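Local structure of lantibiotic dehydratase (5EHK) at residues S500-V505 with A535-F540; R539-L544 with P586-R591; S256-Q259 with P264-R267. The protein probably dehydrates serine and threonine residues of the NAI-107 precursor peptide in a tRNA-dependent reaction, presumably using glutamyl-tRNA. All blocks are in the same frame, centred on the assembly; numbering follows the deposited sequence.

Interaction 1: S500-V505 with A535-F540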
ATOM      1  N   SER A 500      21.732  -4.221  24.369  1.00 11.31           N
ATOM      2  CA  SER A 500      22.911  -4.931  23.890  1.00 11.01           C
ATOM      3  C   SER A 500      22.879  -5.299  22.391  1.00 12.40           C
ATOM      4  O   SER A 500      21.900  -5.056  21.708  1.00 14.52           O
ATOM      5  CB  SER A 500      23.172  -6.167  24.766  1.00 11.73           C
ATOM      6  OG  SER A 500      22.279  -7.249  24.513  1.00 11.93           O
ATOM      7  N   LEU A 501      23.977  -5.840  21.880  1.00 13.96           N
ATOM      8  CA  LEU A 501      24.056  -6.248  20.479  1.00 17.67           C
ATOM      9  C   LEU A 501      25.280  -7.145  20.243  1.00 16.99           C
ATOM     10  O   LEU A 501      26.085  -7.328  21.150  1.00 17.84           O
ATOM     11  CB  LEU A 501      24.066  -5.038  19.535  1.00 14.72           C
ATOM     12  CG  LEU A 501      25.265  -4.100  19.592  1.00 15.13           C
ATOM     13  CD1 LEU A 501      25.541  -3.595  18.193  1.00 12.21           C
ATOM     14  CD2 LEU A 501      25.031  -2.933  20.572  1.00 13.21           C
ATOM     15  N   GLU A 502      25.380  -7.729  19.048  1.00 12.58           N
ATOM     16  CA  GLU A 502      26.504  -8.576  18.675  1.00 14.56           C
ATOM     17  C   GLU A 502      26.877  -8.306  17.237  1.00 17.83           C
ATOM     18  O   GLU A 502      26.031  -8.400  16.361  1.00 24.14           O
ATOM     19  CB  GLU A 502      26.155 -10.067  18.862  1.00 16.12           C
ATOM     20  CG  GLU A 502      26.027 -10.466  20.342  1.00 17.25           C
ATOM     21  CD  GLU A 502      25.630 -11.920  20.576  1.00 18.84           C
ATOM     22  OE1 GLU A 502      24.973 -12.542  19.697  1.00 17.77           O
ATOM     23  OE2 GLU A 502      25.971 -12.434  21.666  1.00 16.01           O
ATOM     24  N   LEU A 503      28.131  -7.937  16.995  1.00 16.40           N
ATOM     25  CA  LEU A 503      28.640  -7.773  15.644  1.00 16.01           C
ATOM     26  C   LEU A 503      29.593  -8.929  15.428  1.00 18.33           C
ATOM     27  O   LEU A 503      30.334  -9.310  16.329  1.00 21.40           O
ATOM     28  CB  LEU A 503      29.365  -6.426  15.489  1.00 15.49           C
ATOM     29  CG  LEU A 503      28.511  -5.192  15.796  1.00 20.67           C
ATOM     30  CD1 LEU A 503      29.322  -3.903  15.835  1.00 13.16           C
ATOM     31  CD2 LEU A 503      27.354  -5.079  14.787  1.00 15.71           C
ATOM     32  N   GLY A 504      29.557  -9.525  14.251  1.00 19.94           N
ATOM     33  CA  GLY A 504      30.536 -10.537  13.922  1.00 23.77           C
ATOM     34  C   GLY A 504      31.466  -9.850  12.968  1.00 22.82           C
ATOM     35  O   GLY A 504      30.987  -9.178  12.070  1.00 23.28           O
ATOM     36  N   VAL A 505      32.775  -9.969  13.164  1.00 25.45           N
ATOM     37  CA  VAL A 505      33.718  -9.280  12.280  1.00 28.13           C
ATOM     38  C   VAL A 505      34.940 -10.098  11.911  1.00 29.47           C
ATOM     39  O   VAL A 505      35.268 -11.083  12.570  1.00 31.84           O
ATOM     40  CB  VAL A 505      34.194  -7.916  12.841  1.00 27.65           C
ATOM     41  CG1 VAL A 505      33.042  -6.901  12.935  1.00 23.91           C
ATOM     42  CG2 VAL A 505      34.903  -8.103  14.165  1.00 25.10           C
ATOM     43  N   ALA A 535      23.698 -14.024  22.724  1.00 17.39           N
ATOM     44  CA  ALA A 535      22.827 -14.862  21.915  1.00 16.95           C
ATOM     45  C   ALA A 535      23.623 -15.798  21.016  1.00 19.61           C
ATOM     46  O   ALA A 535      23.311 -16.988  20.930  1.00 15.41           O
ATOM     47  CB  ALA A 535      21.890 -14.005  21.083  1.00 17.96           C
ATOM     48  N   THR A 536      24.648 -15.259  20.353  1.00 17.90           N
ATOM     49  CA  THR A 536      25.434 -16.063  19.431  1.00 20.10           C
ATOM     50  C   THR A 536      26.269 -17.110  20.178  1.00 21.48           C
ATOM     51  O   THR A 536      26.473 -18.217  19.693  1.00 20.38           O
ATOM     52  CB  THR A 536      26.370 -15.193  18.556  1.00 20.01           C
ATOM     53  OG1 THR A 536      25.590 -14.261  17.802  1.00 22.77           O
ATOM     54  CG2 THR A 536      27.169 -16.068  17.579  1.00 19.60           C
ATOM     55  N   LEU A 537      26.724 -16.764  21.375  1.00 22.92           N
ATOM     56  CA  LEU A 537      27.589 -17.655  22.140  1.00 23.88           C
ATOM     57  C   LEU A 537      26.781 -18.807  22.737  1.00 25.26           C
ATOM     58  O   LEU A 537      27.322 -19.864  23.079  1.00 22.56           O
ATOM     59  CB  LEU A 537      28.311 -16.878  23.245  1.00 24.73           C
ATOM     60  CG  LEU A 537      29.384 -15.842  22.877  1.00 28.50           C
ATOM     61  CD1 LEU A 537      28.862 -14.636  22.112  1.00 25.51           C
ATOM     62  CD2 LEU A 537      30.056 -15.372  24.135  1.00 33.44           C
ATOM     63  N   GLY A 538      25.475 -18.577  22.843  1.00 22.14           N
ATOM     64  CA  GLY A 538      24.573 -19.431  23.578  1.00 21.42           C
ATOM     65  C   GLY A 538      24.659 -20.927  23.381  1.00 24.68           C
ATOM     66  O   GLY A 538      24.834 -21.662  24.361  1.00 27.80           O
ATOM     67  N   ARG A 539      24.532 -21.387  22.138  1.00 18.68           N
ATOM     68  CA  ARG A 539      24.458 -22.823  21.871  1.00 19.37           C
ATOM     69  C   ARG A 539      25.841 -23.520  21.901  1.00 25.08           C
ATOM     70  O   ARG A 539      25.962 -24.722  21.656  1.00 21.41           O
ATOM     71  CB  ARG A 539      23.778 -23.065  20.526  1.00 15.57           C
ATOM     72  CG  ARG A 539      24.630 -22.638  19.352  1.00 22.57           C
ATOM     73  CD  ARG A 539      24.268 -23.437  18.135  1.00 22.15           C
ATOM     74  NE  ARG A 539      24.960 -22.998  16.935  1.00 20.74           N
ATOM     75  CZ  ARG A 539      25.548 -23.845  16.089  1.00 27.80           C
ATOM     76  NH1 ARG A 539      25.541 -25.151  16.341  1.00 22.69           N
ATOM     77  NH2 ARG A 539      26.168 -23.390  15.002  1.00 34.40           N
ATOM     78  N   PHE A 540      26.880 -22.743  22.175  1.00 27.10           N
ATOM     79  CA  PHE A 540      28.240 -23.265  22.267  1.00 28.59           C
ATOM     80  C   PHE A 540      28.653 -23.383  23.731  1.00 32.22           C
ATOM     81  O   PHE A 540      29.842 -23.549  24.052  1.00 32.80           O
ATOM     82  CB  PHE A 540      29.209 -22.370  21.486  1.00 24.53           C
ATOM     83  CG  PHE A 540      28.922 -22.328  20.007  1.00 28.51           C
ATOM     84  CD1 PHE A 540      28.983 -23.487  19.244  1.00 20.80           C
ATOM     85  CD2 PHE A 540      28.552 -21.141  19.388  1.00 24.19           C
ATOM     86  CE1 PHE A 540      28.705 -23.448  17.891  1.00 22.24           C
ATOM     87  CE2 PHE A 540      28.285 -21.097  18.034  1.00 19.92           C
ATOM     88  CZ  PHE A 540      28.360 -22.249  17.285  1.00 19.07           C
TER
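E502 reaches from strand 500-508 of the dehydratase N-terminal region into the loop that leads to helix 545-556, and its carboxylate meets that loop at A535-T536, where the backbone takes helical phi/psi angles without forming a regular helix. Evidence for the direction lies in the torsions: chi1 of -70° turns CG away from the carbonyl carbon, and the chain is extended beyond CG, straight out of the strand. Strand neighbours 521-524 and 785-792 both run antiparallel to it.

The tight part is confined to this one buried carboxylate. E502 OE1 accepts from T536 N at 2.8 Å through its syn lone pair, the side facing the other oxygen, and from T536 OG1 at 2.6 Å, which comes from above the carboxylate plane, 45° out of it. T536 can offer both donors because its hydroxyl stands beside its own backbone N, at chi1 -59°. Outside the two segments, S530 OG bonds the same OE1, while G534 N holds OE2; the second bond from T536 N, to OE2, is weak. Partners on both oxygens would restrict rotation of the group. Carbon atoms also come near it, with A535 CB 3.7 Å from E502 OE1.

The loose side begins farther along the loop, where R539 is partly exposed and makes no contact with the strand segment. There R539 and F540 pack on each other instead, with R539 CG 4.1 Å above the F540 ring, over its centre. Back at the buried end, L537 CD1 lies 3.7 Å from E502 OE2.

Interaction 2: R539-L544 with P586-R591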
ATOM      1  N   ARG A 539      24.532 -21.387  22.138  1.00 18.68           N
ATOM      2  CA  ARG A 539      24.458 -22.823  21.871  1.00 19.37           C
ATOM      3  C   ARG A 539      25.841 -23.520  21.901  1.00 25.08           C
ATOM      4  O   ARG A 539      25.962 -24.722  21.656  1.00 21.41           O
ATOM      5  CB  ARG A 539      23.778 -23.065  20.526  1.00 15.57           C
ATOM      6  CG  ARG A 539      24.630 -22.638  19.352  1.00 22.57           C
ATOM      7  CD  ARG A 539      24.268 -23.437  18.135  1.00 22.15           C
ATOM      8  NE  ARG A 539      24.960 -22.998  16.935  1.00 20.74           N
ATOM      9  CZ  ARG A 539      25.548 -23.845  16.089  1.00 27.80           C
ATOM     10  NH1 ARG A 539      25.541 -25.151  16.341  1.00 22.69           N
ATOM     11  NH2 ARG A 539      26.168 -23.390  15.002  1.00 34.40           N
ATOM     12  N   PHE A 540      26.880 -22.743  22.175  1.00 27.10           N
ATOM     13  CA  PHE A 540      28.240 -23.265  22.267  1.00 28.59           C
ATOM     14  C   PHE A 540      28.653 -23.383  23.731  1.00 32.22           C
ATOM     15  O   PHE A 540      29.842 -23.549  24.052  1.00 32.80           O
ATOM     16  CB  PHE A 540      29.209 -22.370  21.486  1.00 24.53           C
ATOM     17  CG  PHE A 540      28.922 -22.328  20.007  1.00 28.51           C
ATOM     18  CD1 PHE A 540      28.983 -23.487  19.244  1.00 20.80           C
ATOM     19  CD2 PHE A 540      28.552 -21.141  19.388  1.00 24.19           C
ATOM     20  CE1 PHE A 540      28.705 -23.448  17.891  1.00 22.24           C
ATOM     21  CE2 PHE A 540      28.285 -21.097  18.034  1.00 19.92           C
ATOM     22  CZ  PHE A 540      28.360 -22.249  17.285  1.00 19.07           C
ATOM     23  N   THR A 541      27.652 -23.275  24.606  1.00 30.64           N
ATOM     24  CA  THR A 541      27.839 -23.378  26.051  1.00 32.77           C
ATOM     25  C   THR A 541      28.406 -24.750  26.433  1.00 32.46           C
ATOM     26  O   THR A 541      27.965 -25.779  25.922  1.00 33.61           O
ATOM     27  CB  THR A 541      26.509 -23.119  26.782  1.00 31.07           C
ATOM     28  OG1 THR A 541      26.046 -21.797  26.467  1.00 27.28           O
ATOM     29  CG2 THR A 541      26.683 -23.244  28.283  1.00 28.99           C
ATOM     30  N   GLY A 542      29.379 -24.752  27.339  1.00 37.41           N
ATOM     31  CA  GLY A 542      30.093 -25.965  27.712  1.00 38.69           C
ATOM     32  C   GLY A 542      31.441 -26.081  27.012  1.00 39.60           C
ATOM     33  O   GLY A 542      32.444 -26.455  27.621  1.00 43.36           O
ATOM     34  N   LEU A 543      31.457 -25.754  25.723  1.00 40.97           N
ATOM     35  CA  LEU A 543      32.665 -25.813  24.901  1.00 41.98           C
ATOM     36  C   LEU A 543      33.737 -24.806  25.311  1.00 45.97           C
ATOM     37  O   LEU A 543      34.930 -25.107  25.264  1.00 47.41           O
ATOM     38  CB  LEU A 543      32.319 -25.627  23.426  1.00 29.76           C
ATOM     39  CG  LEU A 543      32.120 -26.937  22.686  1.00 33.93           C
ATOM     40  CD1 LEU A 543      31.327 -27.931  23.528  1.00 40.21           C
ATOM     41  CD2 LEU A 543      31.421 -26.678  21.368  1.00 29.66           C
ATOM     42  N   LEU A 544      33.327 -23.615  25.721  1.00 39.09           N
ATOM     43  CA  LEU A 544      34.313 -22.599  26.060  1.00 38.74           C
ATOM     44  C   LEU A 544      34.167 -22.111  27.492  1.00 36.20           C
ATOM     45  O   LEU A 544      33.775 -20.963  27.717  1.00 34.34           O
ATOM     46  CB  LEU A 544      34.226 -21.431  25.084  1.00 35.30           C
ATOM     47  CG  LEU A 544      34.208 -21.848  23.620  1.00 38.86           C
ATOM     48  CD1 LEU A 544      34.069 -20.613  22.721  1.00 30.91           C
ATOM     49  CD2 LEU A 544      35.470 -22.672  23.283  1.00 34.29           C
ATOM     50  N   PRO A 586      21.325 -21.630  27.329  1.00 23.55           N
ATOM     51  CA  PRO A 586      20.939 -21.418  28.722  1.00 19.54           C
ATOM     52  C   PRO A 586      20.301 -20.063  28.987  1.00 20.91           C
ATOM     53  O   PRO A 586      20.544 -19.087  28.277  1.00 24.60           O
ATOM     54  CB  PRO A 586      22.272 -21.529  29.471  1.00 20.57           C
ATOM     55  CG  PRO A 586      23.298 -21.098  28.479  1.00 21.23           C
ATOM     56  CD  PRO A 586      22.777 -21.483  27.118  1.00 27.04           C
ATOM     57  N   SER A 587      19.528 -20.001  30.054  1.00 15.42           N
ATOM     58  CA  SER A 587      18.902 -18.775  30.464  1.00 14.82           C
ATOM     59  C   SER A 587      19.590 -18.282  31.730  1.00 22.95           C
ATOM     60  O   SER A 587      19.786 -19.061  32.676  1.00 22.66           O
ATOM     61  CB  SER A 587      17.423 -19.038  30.725  1.00 15.20           C
ATOM     62  OG  SER A 587      16.859 -18.065  31.563  1.00 12.69           O
ATOM     63  N   TYR A 588      19.981 -17.002  31.733  1.00 16.99           N
ATOM     64  CA  TYR A 588      20.750 -16.422  32.824  1.00 14.96           C
ATOM     65  C   TYR A 588      20.069 -15.215  33.445  1.00 22.89           C
ATOM     66  O   TYR A 588      20.582 -14.625  34.399  1.00 25.57           O
ATOM     67  CB  TYR A 588      22.150 -16.017  32.368  1.00 18.70           C
ATOM     68  CG  TYR A 588      23.037 -17.172  31.970  1.00 20.82           C
ATOM     69  CD1 TYR A 588      23.283 -18.232  32.857  1.00 22.51           C
ATOM     70  CD2 TYR A 588      23.648 -17.199  30.716  1.00 16.85           C
ATOM     71  CE1 TYR A 588      24.100 -19.310  32.486  1.00 24.20           C
ATOM     72  CE2 TYR A 588      24.471 -18.261  30.342  1.00 21.65           C
ATOM     73  CZ  TYR A 588      24.699 -19.313  31.230  1.00 25.87           C
ATOM     74  OH  TYR A 588      25.524 -20.360  30.863  1.00 22.18           O
ATOM     75  N   SER A 589      18.950 -14.791  32.881  1.00 24.42           N
ATOM     76  CA  SER A 589      18.154 -13.789  33.565  1.00 21.45           C
ATOM     77  C   SER A 589      17.578 -14.515  34.780  1.00 25.14           C
ATOM     78  O   SER A 589      17.672 -15.748  34.890  1.00 24.06           O
ATOM     79  CB  SER A 589      17.053 -13.271  32.630  1.00 20.34           C
ATOM     80  OG  SER A 589      17.599 -12.924  31.353  1.00 20.46           O
ATOM     81  N   GLY A 590      16.967 -13.797  35.701  1.00 19.81           N
ATOM     82  CA  GLY A 590      16.293 -14.516  36.774  1.00 26.30           C
ATOM     83  C   GLY A 590      15.180 -15.500  36.387  1.00 25.44           C
ATOM     84  O   GLY A 590      14.782 -16.348  37.192  1.00 25.37           O
ATOM     85  N   ARG A 591      14.633 -15.345  35.177  1.00 28.57           N
ATOM     86  CA  ARG A 591      13.358 -15.978  34.808  1.00 23.00           C
ATOM     87  C   ARG A 591      13.349 -16.592  33.424  1.00 21.86           C
ATOM     88  O   ARG A 591      14.068 -16.156  32.506  1.00 15.85           O
ATOM     89  CB  ARG A 591      12.241 -14.939  34.834  1.00 19.17           C
ATOM     90  CG  ARG A 591      12.094 -14.204  36.150  1.00 24.12           C
ATOM     91  CD  ARG A 591      11.420 -15.070  37.180  1.00 31.18           C
ATOM     92  NE  ARG A 591      11.260 -14.329  38.424  1.00 43.35           N
ATOM     93  CZ  ARG A 591      12.159 -14.356  39.402  1.00 45.38           C
ATOM     94  NH1 ARG A 591      13.248 -15.111  39.247  1.00 37.07           N
ATOM     95  NH2 ARG A 591      11.968 -13.646  40.519  1.00 36.40           N
TER
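T541 and P586 reach toward each other from two loops, so that the threonine's hydroxyl and methyl branches meet the CG and CD atoms of the proline ring. T541 OG1 lies 3.3 Å from P586 CD and 3.5 Å from P586 CG, whereas its methyl carbon CG2 is 4.0 Å from P586 CG. Chi1 of -60° sets that methyl anti to the T541 backbone N and leaves the hydroxyl beside that N, where OG1 is hydrogen-bonded to G538 O, earlier in the same loop.

The threonine sits in a beta turn: L543 N bonds F540 O at 3.2 Å, and the backbone angles of T541 and G542 are near those of type II, with positive phi at the glycine. L544 follows at the N-cap position of helix 545-556.

Y588 approaches from the opposite direction and meets only the methyl, with its OH 4.0 Å from T541 CG2. No hydrogen bond crosses between the segments, and the buried surface sums to 104 Å². The tyrosine side chain also lies against A552 and Q555 of helix 545-556, while R169 NH1 bonds the carbonyl oxygen of T541.

Interaction 3: S256-Q259 with P264-R267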
ATOM      1  N   SER A 256      -6.274 -38.137  41.444  1.00 43.91           N
ATOM      2  CA  SER A 256      -7.218 -37.135  41.914  1.00 42.98           C
ATOM      3  C   SER A 256      -8.422 -36.996  40.983  1.00 50.84           C
ATOM      4  O   SER A 256      -9.569 -36.965  41.447  1.00 45.60           O
ATOM      5  CB  SER A 256      -6.520 -35.809  42.117  1.00 33.92           C
ATOM      6  OG  SER A 256      -5.606 -35.940  43.185  1.00 48.31           O
ATOM      7  N   VAL A 257      -8.160 -36.955  39.674  1.00 47.54           N
ATOM      8  CA  VAL A 257      -9.223 -36.848  38.667  1.00 51.66           C
ATOM      9  C   VAL A 257     -10.160 -38.058  38.701  1.00 46.71           C
ATOM     10  O   VAL A 257     -11.367 -37.935  38.509  1.00 44.94           O
ATOM     11  CB  VAL A 257      -8.654 -36.636  37.230  1.00 46.93           C
ATOM     12  CG1 VAL A 257      -9.772 -36.611  36.194  1.00 38.09           C
ATOM     13  CG2 VAL A 257      -7.849 -35.345  37.155  1.00 41.45           C
ATOM     14  N   ALA A 258      -9.590 -39.227  38.951  1.00 52.61           N
ATOM     15  CA  ALA A 258     -10.376 -40.447  39.093  1.00 53.05           C
ATOM     16  C   ALA A 258     -11.335 -40.368  40.279  1.00 55.04           C
ATOM     17  O   ALA A 258     -12.464 -40.849  40.201  1.00 48.43           O
ATOM     18  CB  ALA A 258      -9.458 -41.636  39.253  1.00 55.28           C
ATOM     19  N   GLN A 259     -10.865 -39.791  41.384  1.00 55.35           N
ATOM     20  CA  GLN A 259     -11.702 -39.623  42.568  1.00 56.99           C
ATOM     21  C   GLN A 259     -12.862 -38.671  42.298  1.00 56.67           C
ATOM     22  O   GLN A 259     -14.022 -39.092  42.254  1.00 52.29           O
ATOM     23  CB  GLN A 259     -10.871 -39.110  43.747  1.00 53.72           C
ATOM     24  CG  GLN A 259      -9.974 -40.161  44.376  1.00 56.40           C
ATOM     25  CD  GLN A 259      -9.279 -39.645  45.616  1.00 69.40           C
ATOM     26  OE1 GLN A 259      -9.117 -38.434  45.786  1.00 76.58           O
ATOM     27  NE2 GLN A 259      -8.873 -40.556  46.498  1.00 57.38           N
ATOM     28  N   PRO A 264     -12.380 -45.143  37.029  1.00 48.55           N
ATOM     29  CA  PRO A 264     -11.192 -46.005  36.990  1.00 50.47           C
ATOM     30  C   PRO A 264      -9.891 -45.193  36.945  1.00 56.46           C
ATOM     31  O   PRO A 264      -9.671 -44.457  35.976  1.00 55.31           O
ATOM     32  CB  PRO A 264     -11.350 -46.751  35.662  1.00 50.45           C
ATOM     33  CG  PRO A 264     -12.803 -46.648  35.291  1.00 50.65           C
ATOM     34  CD  PRO A 264     -13.486 -45.703  36.234  1.00 54.68           C
ATOM     35  N   ALA A 265      -9.021 -45.380  37.940  1.00 57.45           N
ATOM     36  CA  ALA A 265      -7.757 -44.643  38.042  1.00 49.75           C
ATOM     37  C   ALA A 265      -6.739 -44.991  36.966  1.00 50.98           C
ATOM     38  O   ALA A 265      -5.567 -44.680  37.124  1.00 48.40           O
ATOM     39  CB  ALA A 265      -7.128 -44.835  39.426  1.00 38.69           C
ATOM     40  N   ASP A 266      -7.175 -45.662  35.902  1.00 52.55           N
ATOM     41  CA  ASP A 266      -6.300 -46.013  34.783  1.00 48.89           C
ATOM     42  C   ASP A 266      -6.915 -45.548  33.476  1.00 50.35           C
ATOM     43  O   ASP A 266      -6.197 -45.187  32.538  1.00 47.16           O
ATOM     44  CB  ASP A 266      -6.025 -47.523  34.715  1.00 54.75           C
ATOM     45  CG  ASP A 266      -5.124 -47.917  33.514  1.00 60.19           C
ATOM     46  OD1 ASP A 266      -5.636 -48.510  32.529  1.00 53.87           O
ATOM     47  OD2 ASP A 266      -3.903 -47.624  33.553  1.00 55.63           O
ATOM     48  N   ARG A 267      -8.248 -45.578  33.411  1.00 53.00           N
ATOM     49  CA  ARG A 267      -8.962 -45.055  32.252  1.00 51.22           C
ATOM     50  C   ARG A 267      -8.629 -43.572  32.124  1.00 55.09           C
ATOM     51  O   ARG A 267      -8.567 -43.033  31.017  1.00 55.16           O
ATOM     52  CB  ARG A 267     -10.472 -45.229  32.409  1.00 52.77           C
ATOM     53  CG  ARG A 267     -11.260 -44.832  31.161  1.00 62.86           C
ATOM     54  CD  ARG A 267     -12.756 -44.818  31.412  1.00 71.16           C
ATOM     55  NE  ARG A 267     -13.284 -46.131  31.770  1.00 86.18           N
ATOM     56  CZ  ARG A 267     -14.509 -46.332  32.250  1.00 91.47           C
ATOM     57  NH1 ARG A 267     -15.325 -45.301  32.450  1.00 83.46           N
ATOM     58  NH2 ARG A 267     -14.915 -47.561  32.549  1.00 95.10           N
TER
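A258 meets A265 across a tight bend of the chain, with their CA atoms 5.1 Å apart; the A265 methyl is directed across the line between them. The touching is done by methyl and backbone carbon: A258 CB lies 3.7 Å from A265 CA and 4.0 Å from A265 CB. It also comes within 4.3 Å of the carbonyl carbon of P264. No hydrogen bond links the two segments, and only 79 Å² is buried, summed over both sides. The small methyls are consistent with so short a separation of the backbones.

Conformations on the helix side sort the residues by direction. The CB of A258 points at the bend, whereas V257, one residue earlier, has its chi1 at 177° and sends its side chain to V236 and I240 of helix 235-243. Helix 250-260 is therefore packed against a neighbouring helix through V257 while A258 receives the returning chain.

On the loop side P264 and D266 point away from A258. The CG of the P264 ring rests 3.4 Å above the guanidinium plane of R267, over the centre of that group. R267 gets there by an extended start, CG opposite the backbone N at chi1 -174°, followed by a bend at chi3 of -63°. D266 OD1 forms a long, weak ion pair with R188 NH1, and a crystal neighbour touches the residue, so this conformation may owe something to the lattice.

A helix, a short turn and a second helix, 267-278, preceded by helix 235-243 and followed by strand 281-283, are consistent with the helix-turn-helix core of a winged-helix fold, probably the PqqD-like element that binds leader peptides in lantibiotic dehydratases such as NisB.

How the interactions relate
Following the chain from the N terminus, interaction 3 comes first and closes the shortest loop, with four residues between its segments, at the link from helix 250-260 to helix 267-278. Its centre lies 49 Å from that of interaction 1 and 40 Å from that of interaction 2, touching neither. Interaction 1 then closes a 29-residue excursion that contains strand 521-524. Interaction 2 opens where it ends, sharing R539 and F540, and closes 41 residues later after helix 545-556 and strand 566-572. None nests in another: interactions 1 and 2 run end to end, overlapping only at those two residues. Residues 535-544 thus join strand 500-508 to the 586-591 loop, and G538 O packs 3.4 Å from P586 CD.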